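Local atomic coordinates of thiosulfate sulfurtransferase (Pseudomonas aeruginosa, PDB entry 1YT8), a protein that probably transfers a sulfur atom from thiosulfate to cyanide, as members of the rhodanese family do in cyanide detoxification. Residues 170-175 and 336-341; 187-192 and 204-209; 257-260 and 265-268; 289-294 and 304-309; 325-330 and 340-345. One frame throughout, in Å; residues are numbered along the deposited sequence.

Interaction 1 (170-175 and 336-341); sequences PGAELV and NMSASW
Val175 and Met337, the latter a selenomethionine, cross at about a right angle. The CG2 methyl of Val175 does the touching. It lies 3.8 Å from Met337 CG and 4.1 Å from Met337 SE. Met337 is bent at both chi2 (-49°) and chi3 (-60°), which curls its chain around this methyl. The terminal CE therefore also comes to 4.1 Å from Val175 CG2. Val175 CG1 packs instead on Ala209. The contact lies between two rhodanese-like domains of one chain. The start of helix 174-181 in one domain faces helix 334-344 of the next, and every touching residue is buried. Three residues earlier, Ala172 CB meets Ser338 OG at 3.6 Å. This is an approach of a methyl to a hydroxyl, and the hydroxyl is hydrogen-bonded back to the carbonyl of Arg334 in its own helix. The Met337 carbonyl is likewise used within the helix: Ser340 OG donates to Met337 O at 2.6 Å. On the flank, Glu173 spans the interface with its carboxylate: OE1 forms a salt bridge with Arg177 of helix 174-181, and OE2 one with Arg334 of helix 334-344.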
# COMPACT_ATOMS: atom_id res chain seq x y z
N PRO A 170 -15.79 2.40 1.07
CA PRO A 170 -14.51 2.19 0.38
C PRO A 170 -14.67 2.03 -1.13
O PRO A 170 -15.61 1.40 -1.61
CB PRO A 170 -13.97 0.93 1.05
CG PRO A 170 -14.46 1.08 2.46
CD PRO A 170 -15.90 1.51 2.24
N GLY A 171 -13.73 2.63 -1.86
CA GLY A 171 -13.74 2.62 -3.32
C GLY A 171 -14.46 1.55 -4.12
O GLY A 171 -15.36 1.87 -4.91
N ALA A 172 -14.07 0.29 -3.96
CA ALA A 172 -14.69 -0.78 -4.72
C ALA A 172 -16.14 -1.06 -4.35
O ALA A 172 -16.87 -1.67 -5.13
CB ALA A 172 -13.86 -2.06 -4.60
N GLU A 173 -16.56 -0.62 -3.17
CA GLU A 173 -17.92 -0.83 -2.70
C GLU A 173 -18.93 0.16 -3.29
O GLU A 173 -20.14 -0.09 -3.25
CB GLU A 173 -17.98 -0.72 -1.17
CG GLU A 173 -17.04 -1.64 -0.39
CD GLU A 173 -17.39 -3.12 -0.51
OE1 GLU A 173 -18.59 -3.43 -0.70
OE2 GLU A 173 -16.48 -3.96 -0.38
N LEU A 174 -18.45 1.27 -3.83
CA LEU A 174 -19.34 2.30 -4.38
C LEU A 174 -20.44 1.84 -5.33
O LEU A 174 -21.62 2.07 -5.07
CB LEU A 174 -18.51 3.41 -5.03
CG LEU A 174 -17.73 4.27 -4.02
CD1 LEU A 174 -16.72 5.13 -4.75
CD2 LEU A 174 -18.70 5.15 -3.22
N VAL A 175 -20.07 1.19 -6.43
CA VAL A 175 -21.07 0.73 -7.39
C VAL A 175 -21.99 -0.33 -6.79
O VAL A 175 -23.17 -0.41 -7.13
CB VAL A 175 -20.38 0.18 -8.66
CG1 VAL A 175 -21.42 -0.38 -9.63
CG2 VAL A 175 -19.59 1.29 -9.33
N ASN A 336 -15.04 -6.68 -10.91
CA ASN A 336 -15.19 -6.11 -12.25
C ASN A 336 -14.79 -4.63 -12.28
O ASN A 336 -14.08 -4.21 -13.19
CB ASN A 336 -16.63 -6.24 -12.76
CG ASN A 336 -16.94 -7.63 -13.31
OD1 ASN A 336 -16.13 -8.23 -14.01
ND2 ASN A 336 -18.13 -8.13 -13.00
N MSE A 337 -15.27 -3.85 -11.31
CA MSE A 337 -14.95 -2.43 -11.27
C MSE A 337 -13.46 -2.19 -11.02
O MSE A 337 -12.83 -1.40 -11.72
CB MSE A 337 -15.77 -1.70 -10.20
CG MSE A 337 -17.25 -1.52 -10.53
SE MSE A 337 -17.66 -0.80 -12.30
CE MSE A 337 -16.74 0.91 -12.19
N SER A 338 -12.89 -2.89 -10.04
CA SER A 338 -11.48 -2.73 -9.73
C SER A 338 -10.61 -3.13 -10.92
O SER A 338 -9.61 -2.47 -11.22
CB SER A 338 -11.11 -3.57 -8.50
OG SER A 338 -11.79 -3.11 -7.34
N ALA A 339 -10.99 -4.21 -11.59
CA ALA A 339 -10.26 -4.69 -12.75
C ALA A 339 -10.30 -3.66 -13.88
O ALA A 339 -9.30 -3.44 -14.57
CB ALA A 339 -10.83 -6.02 -13.23
N SER A 340 -11.45 -3.01 -14.07
CA SER A 340 -11.56 -2.02 -15.14
C SER A 340 -10.54 -0.90 -14.93
O SER A 340 -9.96 -0.39 -15.89
CB SER A 340 -12.99 -1.45 -15.23
OG SER A 340 -13.28 -0.55 -14.17
N TRP A 341 -10.31 -0.52 -13.68
CA TRP A 341 -9.34 0.54 -13.38
C TRP A 341 -7.90 0.05 -13.57
O TRP A 341 -7.07 0.76 -14.13
CB TRP A 341 -9.55 1.05 -11.95
CG TRP A 341 -10.80 1.87 -11.82
CD1 TRP A 341 -11.84 1.67 -10.95
CD2 TRP A 341 -11.17 3.01 -12.62
NE1 TRP A 341 -12.83 2.61 -11.16
CE2 TRP A 341 -12.44 3.44 -12.18
CE3 TRP A 341 -10.54 3.70 -13.67
CZ2 TRP A 341 -13.09 4.54 -12.75
CZ3 TRP A 341 -11.19 4.79 -14.24
CH2 TRP A 341 -12.46 5.20 -13.78

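Interaction 2 (187-192 and 204-209)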
# COMPACT_ATOMS: atom_id res chain seq x y z
N THR A 187 -31.48 12.07 -5.60
CA THR A 187 -30.46 12.24 -4.56
C THR A 187 -29.05 12.39 -5.14
O THR A 187 -28.58 11.54 -5.90
CB THR A 187 -30.44 11.03 -3.59
OG1 THR A 187 -31.71 10.91 -2.95
CG2 THR A 187 -29.37 11.21 -2.51
N ARG A 188 -28.39 13.48 -4.78
CA ARG A 188 -27.03 13.72 -5.25
C ARG A 188 -26.08 12.78 -4.53
O ARG A 188 -26.26 12.50 -3.34
CB ARG A 188 -26.58 15.15 -4.96
CG ARG A 188 -27.45 16.23 -5.56
CD ARG A 188 -26.74 17.58 -5.50
NE ARG A 188 -25.47 17.50 -6.21
CZ ARG A 188 -24.96 18.48 -6.95
NH1 ARG A 188 -25.61 19.62 -7.10
NH2 ARG A 188 -23.80 18.29 -7.56
N VAL A 189 -25.07 12.30 -5.24
CA VAL A 189 -24.07 11.42 -4.65
C VAL A 189 -22.75 12.15 -4.79
O VAL A 189 -22.33 12.50 -5.90
CB VAL A 189 -24.01 10.05 -5.35
CG1 VAL A 189 -22.83 9.23 -4.82
CG2 VAL A 189 -25.30 9.29 -5.09
N ILE A 190 -22.11 12.41 -3.66
CA ILE A 190 -20.84 13.11 -3.61
C ILE A 190 -19.80 12.16 -3.02
O ILE A 190 -20.03 11.58 -1.95
CB ILE A 190 -20.95 14.36 -2.71
CG1 ILE A 190 -22.01 15.31 -3.28
CG2 ILE A 190 -19.60 15.06 -2.61
CD1 ILE A 190 -22.38 16.45 -2.35
N VAL A 191 -18.68 11.98 -3.71
CA VAL A 191 -17.63 11.09 -3.23
C VAL A 191 -16.41 11.89 -2.78
O VAL A 191 -15.98 12.81 -3.48
CB VAL A 191 -17.17 10.10 -4.34
CG1 VAL A 191 -16.15 9.11 -3.77
CG2 VAL A 191 -18.37 9.34 -4.93
N ASN A 192 -15.86 11.56 -1.62
CA ASN A 192 -14.69 12.26 -1.12
C ASN A 192 -13.62 11.29 -0.65
O ASN A 192 -13.87 10.11 -0.46
CB ASN A 192 -15.03 13.18 0.07
CG ASN A 192 -15.10 12.43 1.40
OD1 ASN A 192 -16.14 11.90 1.78
ND2 ASN A 192 -13.97 12.37 2.11
N GLN A 204 -15.98 8.69 -11.01
CA GLN A 204 -15.99 8.18 -12.37
C GLN A 204 -16.47 6.73 -12.42
O GLN A 204 -17.05 6.30 -13.41
CB GLN A 204 -14.60 8.32 -13.01
CG GLN A 204 -14.63 8.17 -14.54
CD GLN A 204 -15.57 9.17 -15.22
OE1 GLN A 204 -16.40 8.80 -16.06
NE2 GLN A 204 -15.44 10.44 -14.86
N SER A 205 -16.25 5.97 -11.34
CA SER A 205 -16.72 4.58 -11.29
C SER A 205 -18.24 4.56 -11.40
O SER A 205 -18.82 3.77 -12.16
CB SER A 205 -16.33 3.91 -9.97
OG SER A 205 -14.94 3.67 -9.88
N LEU A 206 -18.88 5.44 -10.63
CA LEU A 206 -20.34 5.53 -10.62
C LEU A 206 -20.88 6.00 -11.97
O LEU A 206 -21.94 5.54 -12.41
CB LEU A 206 -20.79 6.48 -9.50
CG LEU A 206 -20.53 5.97 -8.08
CD1 LEU A 206 -20.86 7.06 -7.07
CD2 LEU A 206 -21.35 4.71 -7.81
N LEU A 207 -20.18 6.91 -12.62
CA LEU A 207 -20.61 7.41 -13.92
C LEU A 207 -20.45 6.31 -14.96
O LEU A 207 -21.34 6.09 -15.78
CB LEU A 207 -19.79 8.63 -14.33
CG LEU A 207 -20.02 9.87 -13.46
CD1 LEU A 207 -19.00 10.94 -13.80
CD2 LEU A 207 -21.44 10.36 -13.68
N ASN A 208 -19.32 5.61 -14.92
CA ASN A 208 -19.06 4.52 -15.86
C ASN A 208 -20.10 3.41 -15.70
O ASN A 208 -20.50 2.77 -16.67
CB ASN A 208 -17.64 3.97 -15.67
CG ASN A 208 -16.58 4.89 -16.25
OD1 ASN A 208 -16.89 5.94 -16.81
ND2 ASN A 208 -15.31 4.49 -16.12
N ALA A 209 -20.51 3.17 -14.46
CA ALA A 209 -21.51 2.16 -14.15
C ALA A 209 -22.91 2.67 -14.51
O ALA A 209 -23.89 1.93 -14.44
CB ALA A 209 -21.45 1.78 -12.68
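Val189, Val191 and Leu206 join the strand and helix of a beta-alpha-beta unit, made of strand 188-192, helix 197-208 and strand 215-218. The helix lies over the sheet and sends one leucine down to it. Leu206 CD1 is the atom that does the work, because both valines meet it. Val189 CG1 lies 3.7 Å from Leu206 CD1. The two side chains cross at about a right angle. Val191 CG2 lies 4.0 Å from Leu206 CD1, and here the two side chains reach toward each other, tip to tip.

The two valines have nearly the same rotamer yet offer different branches. Val189 uses CG1, held opposite the backbone N by a chi1 of 172°. Val191 uses CG2, the branch beside its backbone N. Ile190, between them, points to the other face of the sheet.

The contact is apolar and buried, with no hydrogen bond across it. Val178 of helix 174-181 touches both Val189 and Leu206, and Leu174 of that helix touches Val191. Val215, on the next strand, also packs against Leu206.

Strand 188-192 runs straight into Cys193, and residues 193-198 line the sulfite pocket. A central parallel strand leading into an anion-binding loop and then a helix packed back on the sheet is the core arrangement of the rhodanese fold.

Interaction 3 (257-260 and 265-268)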
# COMPACT_ATOMS: atom_id res chain seq x y z
N ALA A 257 -20.21 -4.83 -17.71
CA ALA A 257 -20.15 -4.08 -18.96
C ALA A 257 -18.94 -3.14 -18.95
O ALA A 257 -18.26 -2.97 -19.96
CB ALA A 257 -21.43 -3.29 -19.17
N VAL A 258 -18.68 -2.52 -17.80
CA VAL A 258 -17.54 -1.62 -17.67
C VAL A 258 -16.24 -2.41 -17.85
O VAL A 258 -15.32 -1.97 -18.55
CB VAL A 258 -17.53 -0.91 -16.30
CG1 VAL A 258 -16.28 -0.04 -16.15
CG2 VAL A 258 -18.78 -0.06 -16.16
N ALA A 259 -16.17 -3.57 -17.21
CA ALA A 259 -14.99 -4.43 -17.29
C ALA A 259 -14.76 -4.89 -18.73
O ALA A 259 -13.63 -4.86 -19.22
CB ALA A 259 -15.16 -5.63 -16.37
N ASP A 260 -15.82 -5.31 -19.41
CA ASP A 260 -15.68 -5.76 -20.79
C ASP A 260 -15.17 -4.61 -21.65
O ASP A 260 -14.32 -4.79 -22.52
CB ASP A 260 -17.01 -6.26 -21.36
CG ASP A 260 -17.48 -7.56 -20.71
OD1 ASP A 260 -16.63 -8.33 -20.21
OD2 ASP A 260 -18.70 -7.81 -20.71
N GLU A 265 -10.01 -9.41 -18.87
CA GLU A 265 -10.14 -10.80 -19.30
C GLU A 265 -10.98 -11.60 -18.32
O GLU A 265 -11.19 -11.18 -17.18
CB GLU A 265 -8.75 -11.43 -19.44
CG GLU A 265 -7.91 -10.83 -20.56
CD GLU A 265 -6.55 -11.49 -20.69
OE1 GLU A 265 -6.49 -12.74 -20.75
OE2 GLU A 265 -5.53 -10.76 -20.72
N ARG A 266 -11.48 -12.75 -18.76
CA ARG A 266 -12.29 -13.62 -17.91
C ARG A 266 -11.54 -14.94 -17.70
O ARG A 266 -10.79 -15.38 -18.57
CB ARG A 266 -13.64 -13.92 -18.56
CG ARG A 266 -14.33 -12.74 -19.26
CD ARG A 266 -14.50 -11.54 -18.34
NE ARG A 266 -15.22 -11.84 -17.11
CZ ARG A 266 -15.48 -10.94 -16.16
NH1 ARG A 266 -15.08 -9.69 -16.31
NH2 ARG A 266 -16.14 -11.29 -15.07
N LEU A 267 -11.76 -15.58 -16.55
CA LEU A 267 -11.13 -16.86 -16.24
C LEU A 267 -12.00 -17.66 -15.29
O LEU A 267 -12.78 -17.10 -14.53
CB LEU A 267 -9.79 -16.66 -15.54
CG LEU A 267 -8.55 -16.12 -16.25
CD1 LEU A 267 -7.41 -16.08 -15.25
CD2 LEU A 267 -8.18 -17.00 -17.44
N ASP A 268 -11.86 -18.98 -15.35
CA ASP A 268 -12.57 -19.86 -14.43
C ASP A 268 -11.45 -20.53 -13.64
O ASP A 268 -10.28 -20.35 -13.97
CB ASP A 268 -13.44 -20.91 -15.15
CG ASP A 268 -12.71 -21.63 -16.27
OD1 ASP A 268 -11.47 -21.77 -16.20
OD2 ASP A 268 -13.39 -22.09 -17.21
O HOH W 1 -14.50 -8.26 -18.68
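Asp260 and Arg266 are linked through a water rather than directly. The water donates to Asp260 OD1 at 2.6 Å. It accepts from Arg266 NH1 at 2.8 Å. This bridge joins the last turns of helix 245-262 to the strand that follows it.

The charges add a looser attraction. Asp260 OD1 and Arg266 NH1 are 4.4 Å apart, which is too far for a salt bridge. The oxygen lies well out of the guanidinium plane, so no N-H points at it. Each group has a stronger partner nearby. Asp260 OD1 forms a salt bridge with Arg256 one turn back in the helix, and Arg266 NH2 forms one with Asp353. Arg266 NH1 also bonds to Asn336. The guanidinium is thus held by several groups at once, which probably fixes its rotation.

The van der Waals part is small. Ala259 CB sits 4.1 Å from Arg266 NH1, at the edge of the guanidinium and near its plane. The arginine reaches this place by coiling: chi2 (-55°) and chi3 (-56°) are both bent. Its chain folds back toward the helix instead of extending from the strand. Arg266 CD, placed by the bend at chi2, lies 4.3 Å from Asp260 OD1.

At the far end of this segment Asp268 is the N-cap of helix 269-277, its OD1 accepting from Gly271 N. Strand 265-267 is an outermost strand of its sheet, pairing with strand 348-352. A short first strand at the edge of a five-stranded parallel sheet of order 1-5-4-2-3 is how this rhodanese-like domain begins.

Interaction 4 (289-294 and 304-309)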
# COMPACT_ATOMS: atom_id res chain seq x y z
N ARG A 289 -12.71 -7.91 -1.73
CA ARG A 289 -13.80 -7.68 -0.78
C ARG A 289 -13.25 -7.06 0.50
O ARG A 289 -12.05 -6.79 0.60
CB ARG A 289 -14.50 -9.01 -0.46
CG ARG A 289 -15.02 -9.75 -1.69
CD ARG A 289 -15.52 -11.13 -1.30
NE ARG A 289 -14.44 -11.92 -0.71
CZ ARG A 289 -14.62 -12.95 0.10
NH1 ARG A 289 -15.85 -13.32 0.44
NH2 ARG A 289 -13.57 -13.59 0.60
N THR A 290 -14.12 -6.81 1.47
CA THR A 290 -13.70 -6.22 2.75
C THR A 290 -12.83 -7.21 3.52
O THR A 290 -12.87 -8.41 3.27
CB THR A 290 -14.91 -5.86 3.65
OG1 THR A 290 -15.62 -7.05 4.01
CG2 THR A 290 -15.85 -4.90 2.92
N PRO A 291 -12.01 -6.71 4.46
CA PRO A 291 -11.14 -7.59 5.24
C PRO A 291 -11.95 -8.66 5.99
O PRO A 291 -11.54 -9.82 6.08
CB PRO A 291 -10.44 -6.63 6.19
CG PRO A 291 -10.30 -5.39 5.35
CD PRO A 291 -11.68 -5.29 4.72
N GLU A 292 -13.10 -8.25 6.52
CA GLU A 292 -13.98 -9.15 7.28
C GLU A 292 -14.45 -10.33 6.44
O GLU A 292 -14.43 -11.48 6.90
CB GLU A 292 -15.20 -8.39 7.81
CG GLU A 292 -14.92 -7.33 8.88
CD GLU A 292 -14.16 -6.11 8.36
OE1 GLU A 292 -14.36 -5.72 7.19
OE2 GLU A 292 -13.37 -5.53 9.13
N GLU A 293 -14.89 -10.05 5.22
CA GLU A 293 -15.36 -11.10 4.32
C GLU A 293 -14.23 -12.06 4.00
O GLU A 293 -14.40 -13.27 4.01
CB GLU A 293 -15.89 -10.47 3.03
CG GLU A 293 -17.20 -9.73 3.21
CD GLU A 293 -17.55 -8.89 2.00
OE1 GLU A 293 -16.92 -7.83 1.82
OE2 GLU A 293 -18.44 -9.31 1.23
N TYR A 294 -13.06 -11.49 3.71
CA TYR A 294 -11.88 -12.29 3.40
C TYR A 294 -11.59 -13.29 4.52
O TYR A 294 -11.48 -14.49 4.28
CB TYR A 294 -10.67 -11.38 3.20
CG TYR A 294 -9.37 -12.12 2.94
CD1 TYR A 294 -9.04 -12.56 1.66
CD2 TYR A 294 -8.49 -12.40 3.99
CE1 TYR A 294 -7.86 -13.27 1.43
CE2 TYR A 294 -7.31 -13.11 3.77
CZ TYR A 294 -7.00 -13.54 2.49
OH TYR A 294 -5.84 -14.24 2.26
N SER A 304 -5.56 -10.65 0.62
CA SER A 304 -6.62 -9.67 0.84
C SER A 304 -6.18 -8.28 0.42
O SER A 304 -5.26 -7.71 1.01
CB SER A 304 -7.02 -9.64 2.32
OG SER A 304 -8.04 -8.67 2.54
N THR A 305 -6.82 -7.75 -0.62
CA THR A 305 -6.50 -6.42 -1.10
C THR A 305 -7.80 -5.71 -1.48
O THR A 305 -8.17 -5.66 -2.65
CB THR A 305 -5.55 -6.46 -2.34
OG1 THR A 305 -6.22 -7.06 -3.46
CG2 THR A 305 -4.29 -7.26 -2.03
N PRO A 306 -8.52 -5.17 -0.49
CA PRO A 306 -9.78 -4.47 -0.75
C PRO A 306 -9.64 -3.62 -2.02
O PRO A 306 -8.67 -2.89 -2.18
CB PRO A 306 -9.98 -3.63 0.50
CG PRO A 306 -9.45 -4.55 1.57
CD PRO A 306 -8.17 -5.08 0.94
N GLY A 307 -10.61 -3.76 -2.92
CA GLY A 307 -10.58 -3.06 -4.20
C GLY A 307 -10.12 -1.61 -4.27
O GLY A 307 -9.23 -1.28 -5.06
N GLY A 308 -10.74 -0.75 -3.47
CA GLY A 308 -10.39 0.66 -3.48
C GLY A 308 -8.92 0.91 -3.21
O GLY A 308 -8.29 1.76 -3.84
N GLN A 309 -8.37 0.16 -2.26
CA GLN A 309 -6.96 0.31 -1.92
C GLN A 309 -6.04 -0.40 -2.91
O GLN A 309 -4.87 -0.03 -3.04
CB GLN A 309 -6.71 -0.18 -0.50
CG GLN A 309 -7.31 0.73 0.56
CD GLN A 309 -6.91 2.18 0.37
OE1 GLN A 309 -7.69 3.00 -0.13
NE2 GLN A 309 -5.68 2.52 0.76
O HOH W 2 -9.98 -8.71 0.77
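Two extended first torsions bring the Tyr294 ring to Ser304 and the Ser304 hydroxyl to a water. Tyr294 holds CG opposite its backbone N (chi1 177°), which swings the ring out toward strand 303-304. Ser304 holds OG in the same way (chi1 179°), which carries the hydroxyl to the bridging water, while CB itself faces the ring. Ser304 CB sits over the middle of one ring face, 3.4 Å from the Tyr294 centroid and 10° off the ring normal. This is a CH-pi contact. The phenol oxygen is hydrogen-bonded to the carbonyl of Ser302, and the ring also stacks with His298.

Ser304 OG donates to the water at 2.6 Å, and the water donates to Arg289 O at 2.8 Å. The same carbonyl receives a CA-H...O contact, with Pro306 CA 3.5 Å from Arg289 O. The two proline rings then cross at about a right angle, Pro291 CD lying 3.9 Å from Pro306 CG.

Thr290 and Glu293 shape the start of the helix. Glu293 OE1 accepts from Thr290 N at 3.0 Å and from Thr290 OG1 at 2.7 Å, receiving the hydroxyl on its anti lone pair. Glu293 N returns a weak bond to Thr290 OG1. Arg334 adds a salt bridge to Glu293 OE1.

Pro306 in turn is the N-cap of helix 307-312, whose Gln312 belongs to the sulfite pocket. The contact packs the start of the helical connection between parallel strands 283-287 and 303-304 against the end of the second strand and the turn into helix 307-312, with a capping box opening helix 291-296, within the rhodanese fold.

Interaction 5 (325-330 and 340-345)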
# COMPACT_ATOMS: atom_id res chain seq x y z
N LEU A 325 -2.79 -10.03 -13.07
CA LEU A 325 -3.65 -9.99 -11.88
C LEU A 325 -4.99 -10.72 -12.08
O LEU A 325 -5.61 -10.59 -13.12
CB LEU A 325 -3.95 -8.55 -11.47
CG LEU A 325 -2.91 -7.70 -10.73
CD1 LEU A 325 -1.63 -7.61 -11.53
CD2 LEU A 325 -3.49 -6.32 -10.49
N VAL A 326 -5.41 -11.48 -11.07
CA VAL A 326 -6.69 -12.19 -11.12
C VAL A 326 -7.49 -11.74 -9.90
O VAL A 326 -7.06 -11.95 -8.76
CB VAL A 326 -6.50 -13.72 -11.08
CG1 VAL A 326 -7.86 -14.41 -11.06
CG2 VAL A 326 -5.70 -14.17 -12.28
N LEU A 327 -8.65 -11.13 -10.12
CA LEU A 327 -9.45 -10.62 -9.01
C LEU A 327 -10.63 -11.47 -8.58
O LEU A 327 -11.38 -11.99 -9.42
CB LEU A 327 -9.92 -9.20 -9.33
CG LEU A 327 -8.83 -8.20 -9.75
CD1 LEU A 327 -9.43 -6.79 -9.74
CD2 LEU A 327 -7.64 -8.28 -8.78
N VAL A 328 -10.80 -11.57 -7.27
CA VAL A 328 -11.87 -12.35 -6.66
C VAL A 328 -12.89 -11.53 -5.87
O VAL A 328 -12.54 -10.62 -5.13
CB VAL A 328 -11.28 -13.40 -5.67
CG1 VAL A 328 -12.40 -14.22 -5.03
CG2 VAL A 328 -10.30 -14.31 -6.39
N ASP A 329 -14.17 -11.87 -6.05
CA ASP A 329 -15.26 -11.27 -5.29
C ASP A 329 -16.41 -12.26 -5.36
O ASP A 329 -16.35 -13.23 -6.11
CB ASP A 329 -15.67 -9.87 -5.82
CG ASP A 329 -16.63 -9.92 -7.01
OD1 ASP A 329 -17.33 -10.93 -7.22
OD2 ASP A 329 -16.70 -8.90 -7.73
N ASP A 330 -17.45 -12.04 -4.55
CA ASP A 330 -18.60 -12.95 -4.53
C ASP A 330 -19.88 -12.18 -4.81
O ASP A 330 -20.96 -12.59 -4.36
CB ASP A 330 -18.69 -13.64 -3.17
CG ASP A 330 -18.75 -12.64 -2.00
OD1 ASP A 330 -18.94 -11.43 -2.24
OD2 ASP A 330 -18.60 -13.07 -0.84
N SER A 340 -11.45 -3.01 -14.07
CA SER A 340 -11.56 -2.02 -15.14
C SER A 340 -10.54 -0.90 -14.93
O SER A 340 -9.96 -0.39 -15.89
CB SER A 340 -12.99 -1.45 -15.23
OG SER A 340 -13.28 -0.55 -14.17
N TRP A 341 -10.31 -0.52 -13.68
CA TRP A 341 -9.34 0.54 -13.38
C TRP A 341 -7.90 0.05 -13.57
O TRP A 341 -7.07 0.76 -14.13
CB TRP A 341 -9.55 1.05 -11.95
CG TRP A 341 -10.80 1.87 -11.82
CD1 TRP A 341 -11.84 1.67 -10.95
CD2 TRP A 341 -11.17 3.01 -12.62
NE1 TRP A 341 -12.83 2.61 -11.16
CE2 TRP A 341 -12.44 3.44 -12.18
CE3 TRP A 341 -10.54 3.70 -13.67
CZ2 TRP A 341 -13.09 4.54 -12.75
CZ3 TRP A 341 -11.19 4.79 -14.24
CH2 TRP A 341 -12.46 5.20 -13.78
N LEU A 342 -7.62 -1.17 -13.12
CA LEU A 342 -6.28 -1.74 -13.27
C LEU A 342 -5.94 -1.91 -14.76
O LEU A 342 -4.80 -1.73 -15.18
CB LEU A 342 -6.21 -3.09 -12.54
CG LEU A 342 -6.28 -2.98 -11.01
CD1 LEU A 342 -6.63 -4.32 -10.38
CD2 LEU A 342 -4.95 -2.46 -10.49
N ALA A 343 -6.95 -2.24 -15.56
CA ALA A 343 -6.76 -2.40 -17.00
C ALA A 343 -6.39 -1.06 -17.62
O ALA A 343 -5.51 -0.98 -18.48
CB ALA A 343 -8.04 -2.94 -17.64
N GLN A 344 -7.06 -0.00 -17.17
CA GLN A 344 -6.80 1.34 -17.68
C GLN A 344 -5.43 1.84 -17.24
O GLN A 344 -4.86 2.74 -17.85
CB GLN A 344 -7.93 2.28 -17.23
CG GLN A 344 -9.24 1.99 -17.98
CD GLN A 344 -10.44 2.74 -17.44
OE1 GLN A 344 -10.61 3.93 -17.69
NE2 GLN A 344 -11.28 2.04 -16.70
N MSE A 345 -4.90 1.24 -16.18
CA MSE A 345 -3.58 1.60 -15.70
C MSE A 345 -2.54 0.70 -16.36
O MSE A 345 -1.41 0.58 -15.90
CB MSE A 345 -3.51 1.51 -14.17
CG MSE A 345 -4.18 2.67 -13.47
SE MSE A 345 -3.79 2.75 -11.56
CE MSE A 345 -4.93 1.32 -10.99
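Leu342 reaches from helix 334-344 to Leu325 and Leu327 on the strand. Its CB leaves the helix toward the sheet, and CG stands opposite the carbonyl carbon (chi1 -69°). Neither atom makes a close contact with 325-330. The branches beyond them do. Leu342 CD1 lies 3.7 Å from Leu325 CD2. It also lies 3.8 Å from Leu327 CD1, so one methyl meets both strand residues. Leu342 CD2 reaches Leu325 CD2 more distantly, at 4.1 Å. Leu325 thus offers a single methyl to both branches, and its side chain crosses that of Leu342 at about a right angle. Leu327 and Leu342 cross obliquely.

The two segments belong to the beta-alpha-beta unit of strand 324-328, helix 334-344 and strand 348-352, inside a rhodanese-like domain. The leucines are buried between sheet and helix, and Leu310 of helix 307-312 packs on both Leu327 and Leu342.

Polar groups are held away from this seam. Gln344 NE2 donates to Ser340 O at 2.9 Å, coming from above the carbonyl plane (68° out of it). Gln344 N reaches Ser340 O at 3.2 Å from the opposite face, so two N-H groups of one residue grip the same oxygen. The other end of that amide, Gln344 OE1, accepts from Ile529 N near the chain terminus. Asp330, past the end of the strand, forms salt bridges with Arg289 and Arg334.

Overall arrangement
Interactions 2 and 5 are matching buried strand-helix contacts in two rhodanese-like domains, each joining a central strand to the following helix through aliphatic methyls alone. Interaction 1 is also buried but lies between those domains. It shares helix 334-344 with interaction 5 and touches interaction 2 through Trp341 and Ser205, a probable hydrogen bond. Interactions 3 and 4 are only partly buried, and each includes a bridging water. Interaction 3 sits at the edge strand of the sheet that interaction 5 also reaches, and is polar, with a water between a carboxylate and a guanidinium. Interaction 4 combines ring, proline and capping contacts. It is tied to interaction 5 by the Arg289-Asp330 salt bridge.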